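Local atomic coordinates of cystathionine gamma-synthase (Xanthomonas oryzae pv. oryzae KACC 10331, PDB entry 6LD7), a protein that probably uses pyridoxal 5'-phosphate to join cysteine to an activated homoserine, forming cystathionine on the way to methionine. Residues A133-P138 with R163-R168; D143-S148 with I171-K176; G69-E74 with L251-L256. The protein carries 1 engineered substitution. One frame throughout, in Å; residues are numbered along the deposited sequence.

Contact 1 (A133-P138 with R163-R168); sequences ADLTVP and RITDLR. Engineered in segment 133-138: Val-137 (natural residue Asp).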
ATOM      1  N   ALA C 133      39.661  16.449   0.913  1.00 36.24           N
ATOM      2  CA  ALA C 133      40.381  16.629   2.191  1.00 35.58           C
ATOM      3  C   ALA C 133      40.194  15.375   3.011  1.00 33.90           C
ATOM      4  O   ALA C 133      39.145  14.704   2.910  1.00 32.72           O
ATOM      5  CB  ALA C 133      39.891  17.820   2.951  1.00 35.98           C
ATOM      6  N   ASP C 134      41.202  15.053   3.786  1.00 32.24           N
ATOM      7  CA  ASP C 134      41.092  14.042   4.864  1.00 31.03           C
ATOM      8  C   ASP C 134      40.749  14.832   6.118  1.00 32.10           C
ATOM      9  O   ASP C 134      41.652  15.475   6.708  1.00 30.25           O
ATOM     10  CB  ASP C 134      42.359  13.189   4.958  1.00 33.22           C
ATOM     11  CG  ASP C 134      42.221  12.092   6.006  1.00 36.47           C
ATOM     12  OD1 ASP C 134      41.293  12.219   6.936  1.00 32.71           O
ATOM     13  OD2 ASP C 134      43.031  11.145   5.904  1.00 33.60           O
ATOM     14  N   LEU C 135      39.479  14.838   6.504  1.00 29.93           N
ATOM     15  CA  LEU C 135      39.008  15.617   7.653  1.00 32.43           C
ATOM     16  C   LEU C 135      39.553  15.076   8.989  1.00 31.50           C
ATOM     17  O   LEU C 135      39.289  15.720  10.036  1.00 31.73           O
ATOM     18  CB  LEU C 135      37.471  15.662   7.606  1.00 33.17           C
ATOM     19  CG  LEU C 135      36.839  16.296   6.366  1.00 35.72           C
ATOM     20  CD1 LEU C 135      35.358  16.462   6.608  1.00 39.29           C
ATOM     21  CD2 LEU C 135      37.434  17.646   6.032  1.00 39.44           C
ATOM     22  N   THR C 136      40.187  13.903   9.042  1.00 32.80           N
ATOM     23  CA  THR C 136      40.870  13.417  10.275  1.00 32.45           C
ATOM     24  C   THR C 136      42.319  13.942  10.319  1.00 33.85           C
ATOM     25  O   THR C 136      42.978  13.663  11.233  1.00 32.39           O
ATOM     26  CB  THR C 136      40.928  11.891  10.317  1.00 33.73           C
ATOM     27  OG1 THR C 136      41.754  11.374   9.247  1.00 32.61           O
ATOM     28  CG2 THR C 136      39.556  11.275  10.201  1.00 34.02           C
ATOM     29  N   VAL C 137      42.807  14.653   9.303  1.00 33.03           N
ATOM     30  CA  VAL C 137      44.174  15.240   9.273  1.00 32.43           C
ATOM     31  C   VAL C 137      44.079  16.747   9.407  1.00 33.75           C
ATOM     32  O   VAL C 137      43.664  17.459   8.500  1.00 33.03           O
ATOM     33  CB  VAL C 137      44.946  14.851   8.002  1.00 32.38           C
ATOM     34  CG1 VAL C 137      46.341  15.477   8.003  1.00 33.80           C
ATOM     35  CG2 VAL C 137      44.988  13.360   7.835  1.00 32.74           C
ATOM     36  N   PRO C 138      44.555  17.337  10.521  1.00 34.79           N
ATOM     37  CA  PRO C 138      44.360  18.777  10.711  1.00 32.88           C
ATOM     38  C   PRO C 138      44.879  19.614   9.546  1.00 35.16           C
ATOM     39  O   PRO C 138      44.244  20.575   9.220  1.00 36.51           O
ATOM     40  CB  PRO C 138      45.042  19.070  12.073  1.00 34.23           C
ATOM     41  CG  PRO C 138      44.840  17.700  12.820  1.00 34.24           C
ATOM     42  CD  PRO C 138      44.998  16.637  11.743  1.00 35.13           C
ATOM     43  N   ARG C 163      36.340   5.240   9.726  1.00 27.62           N
ATOM     44  CA  ARG C 163      37.111   6.428  10.204  1.00 31.16           C
ATOM     45  C   ARG C 163      36.146   7.386  10.852  1.00 28.74           C
ATOM     46  O   ARG C 163      35.006   7.598  10.346  1.00 27.46           O
ATOM     47  CB  ARG C 163      37.889   7.148   9.081  1.00 36.65           C
ATOM     48  CG  ARG C 163      38.755   6.245   8.198  1.00 39.83           C
ATOM     49  CD  ARG C 163      40.072   5.926   8.875  1.00 50.46           C
ATOM     50  NE  ARG C 163      40.053   4.678   9.558  1.00 57.03           N
ATOM     51  CZ  ARG C 163      40.914   3.615   9.454  1.00 57.59           C
ATOM     52  NH1 ARG C 163      41.972   3.553   8.643  1.00 48.21           N
ATOM     53  NH2 ARG C 163      40.657   2.593  10.253  1.00 52.15           N
ATOM     54  N   ILE C 164      36.572   7.943  11.969  1.00 27.06           N
ATOM     55  CA  ILE C 164      35.756   8.887  12.744  1.00 26.00           C
ATOM     56  C   ILE C 164      36.254  10.293  12.488  1.00 28.81           C
ATOM     57  O   ILE C 164      37.422  10.571  12.716  1.00 25.88           O
ATOM     58  CB  ILE C 164      35.843   8.471  14.200  1.00 28.62           C
ATOM     59  CG1 ILE C 164      35.573   6.967  14.403  1.00 28.71           C
ATOM     60  CG2 ILE C 164      34.932   9.296  15.062  1.00 28.56           C
ATOM     61  CD1 ILE C 164      34.182   6.554  14.074  1.00 31.08           C
ATOM     62  N   THR C 165      35.394  11.192  12.075  1.00 25.50           N
ATOM     63  CA  THR C 165      35.728  12.604  11.978  1.00 26.61           C
ATOM     64  C   THR C 165      35.238  13.274  13.239  1.00 28.29           C
ATOM     65  O   THR C 165      34.066  13.038  13.680  1.00 27.76           O
ATOM     66  CB  THR C 165      35.020  13.244  10.787  1.00 28.43           C
ATOM     67  OG1 THR C 165      35.380  12.497   9.626  1.00 26.36           O
ATOM     68  CG2 THR C 165      35.344  14.699  10.646  1.00 30.12           C
ATOM     69  N   ASP C 166      36.055  14.194  13.726  1.00 29.51           N
ATOM     70  CA  ASP C 166      35.778  14.916  14.985  1.00 30.17           C
ATOM     71  C   ASP C 166      34.858  16.069  14.672  1.00 28.23           C
ATOM     72  O   ASP C 166      35.272  17.088  14.070  1.00 28.89           O
ATOM     73  CB  ASP C 166      37.111  15.266  15.639  1.00 33.74           C
ATOM     74  CG  ASP C 166      36.992  16.083  16.910  1.00 35.57           C
ATOM     75  OD1 ASP C 166      35.871  16.678  17.207  1.00 30.91           O
ATOM     76  OD2 ASP C 166      38.019  16.086  17.599  1.00 39.11           O
ATOM     77  N   LEU C 167      33.593  15.905  14.996  1.00 30.14           N
ATOM     78  CA  LEU C 167      32.566  16.904  14.617  1.00 28.90           C
ATOM     79  C   LEU C 167      32.927  18.269  15.184  1.00 29.54           C
ATOM     80  O   LEU C 167      32.825  19.295  14.446  1.00 28.65           O
ATOM     81  CB  LEU C 167      31.183  16.442  15.103  1.00 27.85           C
ATOM     82  CG  LEU C 167      30.630  15.211  14.370  1.00 30.11           C
ATOM     83  CD1 LEU C 167      29.321  14.765  14.973  1.00 33.32           C
ATOM     84  CD2 LEU C 167      30.434  15.527  12.892  1.00 30.14           C
ATOM     85  N   ARG C 168      33.145  18.351  16.483  1.00 30.85           N
ATOM     86  CA  ARG C 168      33.351  19.678  17.138  1.00 33.24           C
ATOM     87  C   ARG C 168      34.574  20.356  16.475  1.00 31.80           C
ATOM     88  O   ARG C 168      34.520  21.537  16.170  1.00 34.01           O
ATOM     89  CB  ARG C 168      33.597  19.564  18.673  1.00 36.10           C
ATOM     90  CG  ARG C 168      33.354  20.908  19.350  1.00 41.24           C
ATOM     91  CD  ARG C 168      33.476  20.926  20.849  1.00 53.18           C
ATOM     92  NE  ARG C 168      32.339  20.386  21.565  1.00 58.94           N
ATOM     93  CZ  ARG C 168      32.195  19.128  22.026  1.00 60.11           C
ATOM     94  NH1 ARG C 168      33.107  18.181  21.850  1.00 64.95           N
ATOM     95  NH2 ARG C 168      31.055  18.802  22.605  1.00 66.52           N
TER
HETATM   96  O   HOH W   1      38.626  14.982  12.559  1.00 26.50           O
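Thr-136 and Thr-165 bring the two chains closest, their CA atoms 5.5 Å apart, where the type I turn from Asp-134 to Val-137 meets the run-in to a helix beginning at Leu-167. No direct hydrogen bond crosses; methyl groups and one water do the joining. Thr-136 lays its CG2 against the carbonyl of Ile-164, 3.4 Å from CG2 to O. In the second apolar touch, Thr-165 CG2 rests 3.8 Å from Leu-135 CB; the methyl points there because CG2 is anti to the backbone N, while OG1 (chi1 -56°) lies opposite the carbonyl carbon. A bridging water donates to Leu-135 O (2.7 Å) and accepts from Asp-166 N (2.9 Å), so both backbone groups are satisfied through a single molecule.

The turn is stiffened from within. Asp-134 OD1 takes the Thr-136 backbone N at 2.9 Å, an Asx turn, and also the Thr-136 OG1 hydroxyl at 2.5 Å; the two donors come from one face of the carboxylate plane, the hydroxyl on the syn side and the N-H on the anti side. This double grip fixes the rotation of Thr-136 and so aims its CG2 at Ile-164. Val-137, an engineered residue, closes the turn with its N bonded to Asp-134 O.

Asp-166 N-caps helix 167-176 by accepting from Phe-169 N, while Gln-303 of helix 297-303 bonds Thr-165 O and Leu-167 N. Leu-135 and Thr-165 both lie on Ile-154 of strand 151-155, and the turn itself links strand 129-133, outermost in its sheet within this chain, to helix 138-145.

Contact 2 (D143-S148 with I171-K176); sequences DALAQS and IEAAKK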
ATOM      1  N   ASP C 143      44.230  23.426   5.067  1.00 29.73           N
ATOM      2  CA  ASP C 143      44.505  23.800   3.651  1.00 34.56           C
ATOM      3  C   ASP C 143      43.196  23.971   2.843  1.00 36.09           C
ATOM      4  O   ASP C 143      43.117  24.878   2.046  1.00 36.70           O
ATOM      5  CB  ASP C 143      45.436  22.773   2.983  1.00 35.78           C
ATOM      6  CG  ASP C 143      46.906  22.815   3.516  1.00 40.01           C
ATOM      7  OD1 ASP C 143      47.304  23.736   4.319  1.00 40.28           O
ATOM      8  OD2 ASP C 143      47.606  21.863   3.240  1.00 41.17           O
ATOM      9  N   ALA C 144      42.187  23.139   3.066  1.00 35.04           N
ATOM     10  CA  ALA C 144      40.865  23.279   2.416  1.00 34.25           C
ATOM     11  C   ALA C 144      40.244  24.554   2.897  1.00 36.67           C
ATOM     12  O   ALA C 144      39.833  25.343   2.066  1.00 37.48           O
ATOM     13  CB  ALA C 144      40.025  22.093   2.777  1.00 37.34           C
ATOM     14  N   LEU C 145      40.221  24.780   4.203  1.00 35.58           N
ATOM     15  CA  LEU C 145      39.487  25.959   4.734  1.00 35.20           C
ATOM     16  C   LEU C 145      40.179  27.281   4.385  1.00 38.17           C
ATOM     17  O   LEU C 145      39.512  28.289   4.495  1.00 36.84           O
ATOM     18  CB  LEU C 145      39.302  25.864   6.247  1.00 35.95           C
ATOM     19  CG  LEU C 145      38.489  24.669   6.751  1.00 40.40           C
ATOM     20  CD1 LEU C 145      38.336  24.756   8.255  1.00 42.06           C
ATOM     21  CD2 LEU C 145      37.106  24.596   6.114  1.00 40.79           C
ATOM     22  N   ALA C 146      41.487  27.297   4.106  1.00 40.60           N
ATOM     23  CA  ALA C 146      42.233  28.535   3.743  1.00 42.57           C
ATOM     24  C   ALA C 146      41.756  29.024   2.354  1.00 46.99           C
ATOM     25  O   ALA C 146      42.021  30.153   2.046  1.00 42.53           O
ATOM     26  CB  ALA C 146      43.732  28.341   3.722  1.00 39.62           C
ATOM     27  N   GLN C 147      41.066  28.197   1.579  1.00 46.07           N
ATOM     28  CA  GLN C 147      40.448  28.537   0.285  1.00 47.28           C
ATOM     29  C   GLN C 147      39.041  29.142   0.506  1.00 45.63           C
ATOM     30  O   GLN C 147      38.444  29.495  -0.449  1.00 47.55           O
ATOM     31  CB  GLN C 147      40.537  27.289  -0.616  1.00 45.75           C
ATOM     32  CG  GLN C 147      41.994  26.935  -0.943  1.00 48.13           C
ATOM     33  CD  GLN C 147      42.171  25.588  -1.626  1.00 55.53           C
ATOM     34  OE1 GLN C 147      42.651  24.604  -1.036  1.00 59.47           O
ATOM     35  NE2 GLN C 147      41.797  25.485  -2.892  1.00 53.36           N
ATOM     36  N   SER C 148      38.563  29.388   1.722  1.00 43.00           N
ATOM     37  CA  SER C 148      37.238  29.996   1.992  1.00 41.82           C
ATOM     38  C   SER C 148      36.125  29.196   1.331  1.00 42.63           C
ATOM     39  O   SER C 148      35.395  29.719   0.545  1.00 38.17           O
ATOM     40  CB  SER C 148      37.184  31.401   1.510  1.00 42.99           C
ATOM     41  OG  SER C 148      38.001  32.185   2.329  1.00 54.54           O
ATOM     42  N   ILE C 171      33.659  21.386  12.713  1.00 31.76           N
ATOM     43  CA  ILE C 171      32.563  22.364  12.588  1.00 32.49           C
ATOM     44  C   ILE C 171      33.044  23.724  13.116  1.00 32.24           C
ATOM     45  O   ILE C 171      32.803  24.719  12.442  1.00 29.37           O
ATOM     46  CB  ILE C 171      31.314  21.836  13.285  1.00 29.70           C
ATOM     47  CG1 ILE C 171      30.741  20.627  12.538  1.00 29.61           C
ATOM     48  CG2 ILE C 171      30.312  22.915  13.530  1.00 30.52           C
ATOM     49  CD1 ILE C 171      29.660  19.870  13.329  1.00 28.73           C
ATOM     50  N   GLU C 172      33.714  23.787  14.259  1.00 32.86           N
ATOM     51  CA  GLU C 172      34.237  25.093  14.761  1.00 32.69           C
ATOM     52  C   GLU C 172      35.272  25.652  13.795  1.00 31.15           C
ATOM     53  O   GLU C 172      35.221  26.838  13.553  1.00 34.04           O
ATOM     54  CB  GLU C 172      34.962  24.964  16.110  1.00 37.89           C
ATOM     55  CG  GLU C 172      34.005  24.600  17.244  1.00 45.99           C
ATOM     56  CD  GLU C 172      32.858  25.564  17.517  1.00 53.21           C
ATOM     57  OE1 GLU C 172      32.897  26.760  17.044  1.00 59.00           O
ATOM     58  OE2 GLU C 172      31.923  25.129  18.205  1.00 60.83           O
ATOM     59  N   ALA C 173      36.169  24.855  13.210  1.00 30.94           N
ATOM     60  CA  ALA C 173      37.145  25.438  12.226  1.00 34.46           C
ATOM     61  C   ALA C 173      36.406  25.972  10.987  1.00 35.40           C
ATOM     62  O   ALA C 173      36.722  27.066  10.474  1.00 34.27           O
ATOM     63  CB  ALA C 173      38.202  24.427  11.854  1.00 34.56           C
ATOM     64  N   ALA C 174      35.402  25.237  10.477  1.00 33.63           N
ATOM     65  CA  ALA C 174      34.605  25.687   9.323  1.00 32.61           C
ATOM     66  C   ALA C 174      33.935  27.023   9.657  1.00 33.86           C
ATOM     67  O   ALA C 174      33.957  27.920   8.830  1.00 32.84           O
ATOM     68  CB  ALA C 174      33.571  24.640   8.899  1.00 30.25           C
ATOM     69  N   LYS C 175      33.270  27.120  10.789  1.00 35.91           N
ATOM     70  CA  LYS C 175      32.561  28.358  11.160  1.00 40.26           C
ATOM     71  C   LYS C 175      33.525  29.559  11.195  1.00 43.83           C
ATOM     72  O   LYS C 175      33.114  30.619  10.874  1.00 39.67           O
ATOM     73  CB  LYS C 175      31.987  28.207  12.566  1.00 43.59           C
ATOM     74  CG  LYS C 175      30.842  27.250  12.577  1.00 51.70           C
ATOM     75  CD  LYS C 175      30.016  27.252  13.795  1.00 54.17           C
ATOM     76  CE  LYS C 175      28.640  26.775  13.368  1.00 55.50           C
ATOM     77  NZ  LYS C 175      27.895  26.372  14.549  1.00 56.08           N
ATOM     78  N   LYS C 176      34.755  29.389  11.642  1.00 42.72           N
ATOM     79  CA  LYS C 176      35.727  30.499  11.709  1.00 47.73           C
ATOM     80  C   LYS C 176      35.992  31.059  10.322  1.00 43.47           C
ATOM     81  O   LYS C 176      36.319  32.185  10.270  1.00 45.43           O
ATOM     82  CB  LYS C 176      37.064  30.035  12.288  1.00 55.38           C
ATOM     83  CG  LYS C 176      37.950  31.115  12.895  1.00 66.18           C
ATOM     84  CD  LYS C 176      38.772  30.557  14.045  1.00 79.03           C
ATOM     85  CE  LYS C 176      37.926  29.620  14.898  1.00 81.48           C
ATOM     86  NZ  LYS C 176      38.317  29.657  16.328  1.00 91.06           N
TER
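Leu-145 and Ala-174 are the nearest backbone pair, 6.7 Å between CA atoms, where the last part of helix 138-145 comes beside helix 167-176. The second segment keeps regular helical bonds such as Lys-175 N to Ile-171 O. The first is unwinding: Gln-147 N bonds Ala-144 O and Ser-148 N bonds Leu-145 O, each three residues back, and Ser-148 leaves helical geometry with a positive phi of 56°.

One side chain carries the contact from the first segment. The CB of Leu-145 points toward the other helix, with CG opposite its own carbonyl carbon (chi1 -62°) and CD1 continuing the extended chain (chi2 -177°), which drives CD1 into the neighbouring helix. There it meets Ala-173 in two ways: methyl to methyl, 3.6 Å from Leu-145 CD1 to Ala-173 CB, and alongside the peptide group, Leu-145 CD1 being 3.6 Å from both Ala-173 C and Ala-173 O. The same CD1 is 3.7 Å from Ala-174 N. The other branch, Leu-145 CD2, faces the Ala-174 methyl more loosely, at 4.5 Å from its CB. Two successive alanines thus leave the helix backbone open to a branched leucine, and the contact is wholly apolar on the side-chain level, without a hydrogen bond between the segments.

Underneath lies the large sheet. Leu-145 also rests on Val-152 of strand 151-155, and Ala-174 on Thr-181 of strand 180-184, so the contact lies over adjacent parallel strands. Helix 138-145 belongs to the crossover from strand 129-133 to strand 151-155, and helix 167-176 to the next one, from 151-155 to 180-184: two consecutive beta-alpha-beta units whose helices cover the same face.

Contact 3 (G69-E74 with L251-L256); sequences GEALAE and LTLRGL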
ATOM      1  N   GLY C  69       9.034  14.273   8.324  1.00 23.19           N
ATOM      2  CA  GLY C  69       9.870  15.473   8.454  1.00 25.05           C
ATOM      3  C   GLY C  69      10.000  15.984   9.859  1.00 25.32           C
ATOM      4  O   GLY C  69      11.149  16.186  10.337  1.00 24.58           O
ATOM      5  N   GLU C  70       8.869  16.183  10.506  1.00 25.33           N
ATOM      6  CA  GLU C  70       8.829  16.687  11.873  1.00 29.12           C
ATOM      7  C   GLU C  70       9.432  15.664  12.823  1.00 27.42           C
ATOM      8  O   GLU C  70      10.196  16.075  13.707  1.00 26.97           O
ATOM      9  CB  GLU C  70       7.418  16.895  12.370  1.00 34.63           C
ATOM     10  CG  GLU C  70       6.830  18.205  11.991  1.00 43.91           C
ATOM     11  CD  GLU C  70       5.294  18.147  12.217  1.00 58.68           C
ATOM     12  OE1 GLU C  70       4.811  17.321  13.130  1.00 59.00           O
ATOM     13  OE2 GLU C  70       4.568  18.814  11.429  1.00 59.00           O
ATOM     14  N   ALA C  71       9.137  14.367  12.692  1.00 25.13           N
ATOM     15  CA  ALA C  71       9.753  13.372  13.611  1.00 23.68           C
ATOM     16  C   ALA C  71      11.292  13.393  13.424  1.00 25.16           C
ATOM     17  O   ALA C  71      11.997  13.413  14.442  1.00 22.26           O
ATOM     18  CB  ALA C  71       9.258  11.988  13.388  1.00 25.61           C
ATOM     19  N   LEU C  72      11.806  13.491  12.191  1.00 23.86           N
ATOM     20  CA  LEU C  72      13.268  13.506  12.058  1.00 28.03           C
ATOM     21  C   LEU C  72      13.844  14.842  12.552  1.00 28.46           C
ATOM     22  O   LEU C  72      14.928  14.803  13.133  1.00 28.16           O
ATOM     23  CB  LEU C  72      13.669  13.209  10.632  1.00 26.02           C
ATOM     24  CG  LEU C  72      13.380  11.793  10.206  1.00 26.86           C
ATOM     25  CD1 LEU C  72      13.838  11.612   8.824  1.00 25.92           C
ATOM     26  CD2 LEU C  72      14.062  10.766  11.061  1.00 30.33           C
ATOM     27  N   ALA C  73      13.169  15.969  12.319  1.00 27.81           N
ATOM     28  CA  ALA C  73      13.634  17.269  12.820  1.00 29.33           C
ATOM     29  C   ALA C  73      13.754  17.190  14.359  1.00 32.17           C
ATOM     30  O   ALA C  73      14.757  17.652  14.889  1.00 30.51           O
ATOM     31  CB  ALA C  73      12.700  18.373  12.448  1.00 28.04           C
ATOM     32  N   GLU C  74      12.752  16.652  15.023  1.00 30.11           N
ATOM     33  CA  GLU C  74      12.717  16.487  16.497  1.00 31.08           C
ATOM     34  C   GLU C  74      13.852  15.562  16.973  1.00 31.72           C
ATOM     35  O   GLU C  74      14.513  15.905  17.918  1.00 31.28           O
ATOM     36  CB  GLU C  74      11.380  15.999  17.017  1.00 36.49           C
ATOM     37  CG  GLU C  74      11.405  15.900  18.562  1.00 50.35           C
ATOM     38  CD  GLU C  74      10.085  15.493  19.219  1.00 64.29           C
ATOM     39  OE1 GLU C  74       9.087  15.290  18.474  1.00 67.97           O
ATOM     40  OE2 GLU C  74      10.041  15.343  20.477  1.00 79.31           O
ATOM     41  N   LEU C 251       5.544   4.151   5.356  1.00 24.74           N
ATOM     42  CA  LEU C 251       6.306   2.943   5.726  1.00 25.72           C
ATOM     43  C   LEU C 251       7.554   3.349   6.542  1.00 26.63           C
ATOM     44  O   LEU C 251       7.941   2.596   7.453  1.00 24.06           O
ATOM     45  CB  LEU C 251       6.752   2.215   4.471  1.00 28.42           C
ATOM     46  CG  LEU C 251       5.734   1.261   3.840  1.00 32.36           C
ATOM     47  CD1 LEU C 251       6.433   0.462   2.780  1.00 36.05           C
ATOM     48  CD2 LEU C 251       5.110   0.340   4.920  1.00 32.14           C
ATOM     49  N   THR C 252       8.195   4.447   6.199  1.00 24.73           N
ATOM     50  CA  THR C 252       9.402   4.908   6.934  1.00 26.33           C
ATOM     51  C   THR C 252       9.099   5.407   8.325  1.00 26.21           C
ATOM     52  O   THR C 252       9.798   4.983   9.187  1.00 24.80           O
ATOM     53  CB  THR C 252      10.469   5.722   6.186  1.00 28.44           C
ATOM     54  OG1 THR C 252      11.280   6.747   6.813  1.00 37.95           O
ATOM     55  CG2 THR C 252      10.269   5.802   4.739  1.00 21.14           C
ATOM     56  N   LEU C 253       8.022   6.110   8.552  1.00 25.36           N
ATOM     57  CA  LEU C 253       7.630   6.430   9.912  1.00 24.62           C
ATOM     58  C   LEU C 253       7.315   5.121  10.669  1.00 27.17           C
ATOM     59  O   LEU C 253       7.724   4.959  11.876  1.00 26.04           O
ATOM     60  CB  LEU C 253       6.443   7.367   9.832  1.00 26.02           C
ATOM     61  CG  LEU C 253       6.123   8.046  11.130  1.00 30.74           C
ATOM     62  CD1 LEU C 253       7.249   8.947  11.575  1.00 34.22           C
ATOM     63  CD2 LEU C 253       4.839   8.825  10.989  1.00 34.54           C
ATOM     64  N   ARG C 254       6.644   4.182  10.043  1.00 25.27           N
ATOM     65  CA  ARG C 254       6.412   2.879  10.699  1.00 27.61           C
ATOM     66  C   ARG C 254       7.745   2.253  11.137  1.00 28.58           C
ATOM     67  O   ARG C 254       7.886   1.787  12.283  1.00 27.70           O
ATOM     68  CB  ARG C 254       5.671   1.961   9.756  1.00 27.74           C
ATOM     69  CG  ARG C 254       5.050   0.753  10.450  1.00 29.31           C
ATOM     70  CD  ARG C 254       4.441  -0.162   9.411  1.00 27.11           C
ATOM     71  NE  ARG C 254       3.420  -1.066   9.863  1.00 26.18           N
ATOM     72  CZ  ARG C 254       3.587  -2.354  10.060  1.00 26.21           C
ATOM     73  NH1 ARG C 254       4.740  -2.946   9.808  1.00 26.71           N
ATOM     74  NH2 ARG C 254       2.542  -3.088  10.296  1.00 27.95           N
ATOM     75  N   GLY C 255       8.719   2.191  10.240  1.00 26.15           N
ATOM     76  CA  GLY C 255      10.013   1.661  10.647  1.00 25.37           C
ATOM     77  C   GLY C 255      10.663   2.478  11.758  1.00 23.56           C
ATOM     78  O   GLY C 255      11.221   1.858  12.643  1.00 24.27           O
ATOM     79  N   LEU C 256      10.580   3.810  11.746  1.00 23.15           N
ATOM     80  CA  LEU C 256      11.245   4.678  12.738  1.00 24.89           C
ATOM     81  C   LEU C 256      10.813   4.270  14.127  1.00 26.05           C
ATOM     82  O   LEU C 256      11.555   4.564  15.101  1.00 23.37           O
ATOM     83  CB  LEU C 256      10.757   6.105  12.592  1.00 26.69           C
ATOM     84  CG  LEU C 256      11.676   7.256  12.785  1.00 29.18           C
ATOM     85  CD1 LEU C 256      10.937   8.535  13.043  1.00 33.46           C
ATOM     86  CD2 LEU C 256      12.873   7.059  13.622  1.00 29.57           C
TER
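Apolar contacts account for the whole meeting of Ala-71 and Leu-72 with Leu-253 and Leu-256. The Ala-71 methyl points at the other helix and fits against two leucine branches at once: Ala-71 CB is 3.9 Å from Leu-256 CD1 and 4.1 Å from Leu-253 CD1. Those two methyls, contributed by residues one helical turn apart, are themselves in touch, 4.0 Å from Leu-253 CD1 to Leu-256 CD1, so the three carbons form a nearly equilateral triangle. Leu-253 reaches this place with CG opposite its backbone N (chi1 -166°), its side chain swinging in from the flank of its helix. Leu-72 adds a looser touch to the Leu-256 methyl, 4.3 Å from Leu-72 CD2 to Leu-256 CD1. Beyond the segments, Leu-253 also packs on Leu-67 and Leu-68, and Leu-256 on Leu-75 and Ala-20.

Backbone bonding stays within each helix, as in Ala-73 N to Gly-69 O and Leu-256 N to Thr-252 O, and none crosses. The short axes approach to 11.1 Å and run in roughly the same direction at 36°, a separation filled by the leucine branches and the Ala-71 methyl.

Charged interactions lie elsewhere on helix 246-256. Arg-254 NE makes a salt bridge to Asp-216 of the second subunit, and Leu-251 and Arg-254 each pack on their own counterpart there, a symmetric pairing across the subunit interface.

Helix 63-76 is therefore coupled through leucines to an interface helix, whose Thr-252 touches Asn-212 and Val-217; in sequence these closely follow Lys-209, the predicted pyridoxal phosphate lysine. Fold-type I pyridoxal phosphate enzymes, the class of the trans-sulfuration family, form their active sites at a subunit interface, and this one probably does too.

How the contacts relate
From the N terminus, helix 63-76 supplies the first half of contact 3, whose partner comes 177 residues later in helix 246-256; this long loop encloses the large mixed sheet and both other contacts. Inside it the segments alternate, 133-138, 143-148, 163-168, 171-176, so contacts 1 and 2 cross rather than nest. Both use helix 167-176, contact 1 at its start and contact 2 farther along, and they touch through Ala-133 CB and Ala-144 CB, 4.3 Å apart. Together they tie successive crossovers of the sheet. Contact 3 lies remote, its centre about 29 Å from that of contact 1 and 33 Å from that of contact 2, beside the subunit interface.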